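Long-range contact in pumilio homology domain family member 4 (Saccharomyces cerevisiae, PDB 3BWT), which binds single-stranded RNA through a curved array of Pumilio repeats and takes part in regulating messenger RNAs: residues N247-I252 and N285-T290. Sequence-based numbering, arbitrary orientation.
Sequences NVIEKI and NYVLQT
E250 reaches across to T290, joining equivalent helices of two successive Pumilio repeats, the seventh and the eighth. The polar part of the contact rests on one carboxylate oxygen. OE2 of E250 lies 3.1 Å from OG1 of T290, at most a weak hydrogen bond, since the hydroxyl can also turn to the carbonyl O of Y286. OG1 of T290 lies 3.3 Å from that O of Y286, one turn back in its own helix. The T290 hydroxyl stands beside its own backbone N (chi1 -75°), and this brings it near both acceptors. The glutamate chain bends at chi2 (-144°), and its carboxylate end comes nearer to the other helix than its base. OE1 of E250 stays farther back, 4.0 Å from OG1 of T290.

The apolar part is small. CG2 of I249 meets CG1 of V287 at 4.0 Å. CG of E250 passes CG2 of V287 at 4.1 Å, so the glutamate chain also adds to this packing. With an alanine at E250, the T290 hydroxyl would probably keep the Y286 carbonyl of its own helix but have no partner across the interface, and V287 would lose part of its aliphatic cover.

The two helical segments run nearly parallel, at 4°, with their axes 9.9 Å apart. This is the side-by-side stacking of repeats that builds the Pumilio homology domain. Helix 205-219 flanks 247-252, and helix 322-328 flanks 285-290. Helix 236-240 touches I249 and V287 through S240, and M262 of helix 256-279 also packs on I249.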
loop_
_atom_site.group_PDB
_atom_site.type_symbol
_atom_site.label_atom_id
_atom_site.label_comp_id
_atom_site.label_asym_id
_atom_site.label_seq_id
_atom_site.Cartn_x
_atom_site.Cartn_y
_atom_site.Cartn_z
ATOM N N ASN A 247 2.223 -9.319 -15.245
ATOM C CA ASN A 247 2.042 -9.483 -13.804
ATOM C C ASN A 247 0.608 -9.837 -13.506
ATOM O O ASN A 247 0.323 -10.648 -12.642
ATOM C CB ASN A 247 2.382 -8.196 -13.063
ATOM C CG ASN A 247 3.853 -7.870 -13.098
ATOM O OD1 ASN A 247 4.236 -6.738 -12.831
ATOM N ND2 ASN A 247 4.689 -8.859 -13.430
ATOM N N VAL A 248 -0.294 -9.195 -14.234
ATOM C CA VAL A 248 -1.715 -9.439 -14.099
ATOM C C VAL A 248 -2.091 -10.805 -14.675
ATOM O O VAL A 248 -2.821 -11.568 -14.052
ATOM C CB VAL A 248 -2.540 -8.321 -14.775
ATOM C CG1 VAL A 248 -4.023 -8.610 -14.646
ATOM C CG2 VAL A 248 -2.214 -6.974 -14.152
ATOM N N ILE A 249 -1.589 -11.124 -15.860
ATOM C CA ILE A 249 -1.906 -12.419 -16.446
ATOM C C ILE A 249 -1.532 -13.546 -15.478
ATOM O O ILE A 249 -2.354 -14.424 -15.199
ATOM C CB ILE A 249 -1.235 -12.620 -17.813
ATOM C CG1 ILE A 249 -1.733 -11.572 -18.809
ATOM C CG2 ILE A 249 -1.540 -13.998 -18.337
ATOM C CD1 ILE A 249 -3.143 -11.803 -19.290
ATOM N N GLU A 250 -0.303 -13.504 -14.963
ATOM C CA GLU A 250 0.163 -14.435 -13.930
ATOM C C GLU A 250 -0.718 -14.447 -12.682
ATOM O O GLU A 250 -0.963 -15.498 -12.084
ATOM C CB GLU A 250 1.583 -14.078 -13.497
ATOM C CG GLU A 250 2.682 -14.824 -14.231
ATOM C CD GLU A 250 3.856 -15.136 -13.322
ATOM O OE1 GLU A 250 3.779 -14.802 -12.116
ATOM O OE2 GLU A 250 4.851 -15.715 -13.807
ATOM N N LYS A 251 -1.168 -13.270 -12.273
ATOM C CA LYS A 251 -2.015 -13.162 -11.100
ATOM C C LYS A 251 -3.287 -13.980 -11.310
ATOM O O LYS A 251 -3.713 -14.723 -10.430
ATOM C CB LYS A 251 -2.366 -11.704 -10.826
ATOM C CG LYS A 251 -3.265 -11.535 -9.624
ATOM C CD LYS A 251 -2.642 -12.188 -8.418
ATOM C CE LYS A 251 -3.517 -12.032 -7.211
ATOM N NZ LYS A 251 -2.769 -12.367 -5.967
ATOM N N ILE A 252 -3.881 -13.829 -12.488
ATOM C CA ILE A 252 -5.059 -14.588 -12.888
ATOM C C ILE A 252 -4.753 -16.087 -13.032
ATOM O O ILE A 252 -5.526 -16.935 -12.572
ATOM C CB ILE A 252 -5.638 -14.045 -14.205
ATOM C CG1 ILE A 252 -6.251 -12.665 -13.986
ATOM C CG2 ILE A 252 -6.676 -14.992 -14.759
ATOM C CD1 ILE A 252 -6.313 -11.816 -15.241
ATOM N N ASN A 285 7.864 -16.007 -21.158
ATOM C CA ASN A 285 8.471 -17.259 -20.739
ATOM C C ASN A 285 7.969 -17.677 -19.363
ATOM O O ASN A 285 7.439 -18.774 -19.202
ATOM C CB ASN A 285 9.992 -17.150 -20.726
ATOM C CG ASN A 285 10.668 -18.504 -20.596
ATOM O OD1 ASN A 285 11.067 -19.111 -21.595
ATOM N ND2 ASN A 285 10.792 -18.990 -19.366
ATOM N N TYR A 286 8.135 -16.797 -18.377
ATOM C CA TYR A 286 7.683 -17.058 -17.004
ATOM C C TYR A 286 6.195 -17.342 -16.920
ATOM O O TYR A 286 5.765 -18.179 -16.137
ATOM C CB TYR A 286 7.986 -15.871 -16.092
ATOM C CG TYR A 286 9.443 -15.579 -15.947
ATOM C CD1 TYR A 286 10.225 -16.302 -15.062
ATOM C CD2 TYR A 286 10.043 -14.572 -16.695
ATOM C CE1 TYR A 286 11.575 -16.040 -14.925
ATOM C CE2 TYR A 286 11.394 -14.298 -16.563
ATOM C CZ TYR A 286 12.158 -15.039 -15.680
ATOM O OH TYR A 286 13.504 -14.777 -15.550
ATOM N N VAL A 287 5.423 -16.597 -17.703
ATOM C CA VAL A 287 3.990 -16.793 -17.813
ATOM C C VAL A 287 3.691 -18.171 -18.384
ATOM O O VAL A 287 2.781 -18.869 -17.935
ATOM C CB VAL A 287 3.383 -15.738 -18.737
ATOM C CG1 VAL A 287 1.891 -15.994 -18.954
ATOM C CG2 VAL A 287 3.632 -14.351 -18.168
ATOM N N LEU A 288 4.470 -18.555 -19.384
ATOM C CA LEU A 288 4.348 -19.871 -19.982
ATOM C C LEU A 288 4.627 -20.936 -18.936
ATOM O O LEU A 288 3.944 -21.958 -18.883
ATOM C CB LEU A 288 5.331 -20.026 -21.147
ATOM C CG LEU A 288 5.203 -21.369 -21.867
ATOM C CD1 LEU A 288 3.727 -21.686 -22.090
ATOM C CD2 LEU A 288 5.978 -21.382 -23.181
ATOM N N GLN A 289 5.643 -20.692 -18.115
ATOM C CA GLN A 289 6.035 -21.650 -17.097
ATOM C C GLN A 289 4.972 -21.729 -16.020
ATOM O O GLN A 289 4.730 -22.786 -15.445
ATOM C CB GLN A 289 7.371 -21.270 -16.475
ATOM C CG GLN A 289 7.859 -22.278 -15.457
ATOM C CD GLN A 289 9.215 -21.922 -14.897
ATOM O OE1 GLN A 289 9.797 -20.898 -15.258
ATOM N NE2 GLN A 289 9.728 -22.758 -13.999
ATOM N N THR A 290 4.337 -20.599 -15.744
ATOM C CA THR A 290 3.227 -20.585 -14.814
ATOM C C THR A 290 2.084 -21.416 -15.376
ATOM O O THR A 290 1.466 -22.190 -14.651
ATOM C CB THR A 290 2.746 -19.167 -14.530
ATOM O OG1 THR A 290 3.683 -18.533 -13.660
ATOM C CG2 THR A 290 1.398 -19.197 -13.844
#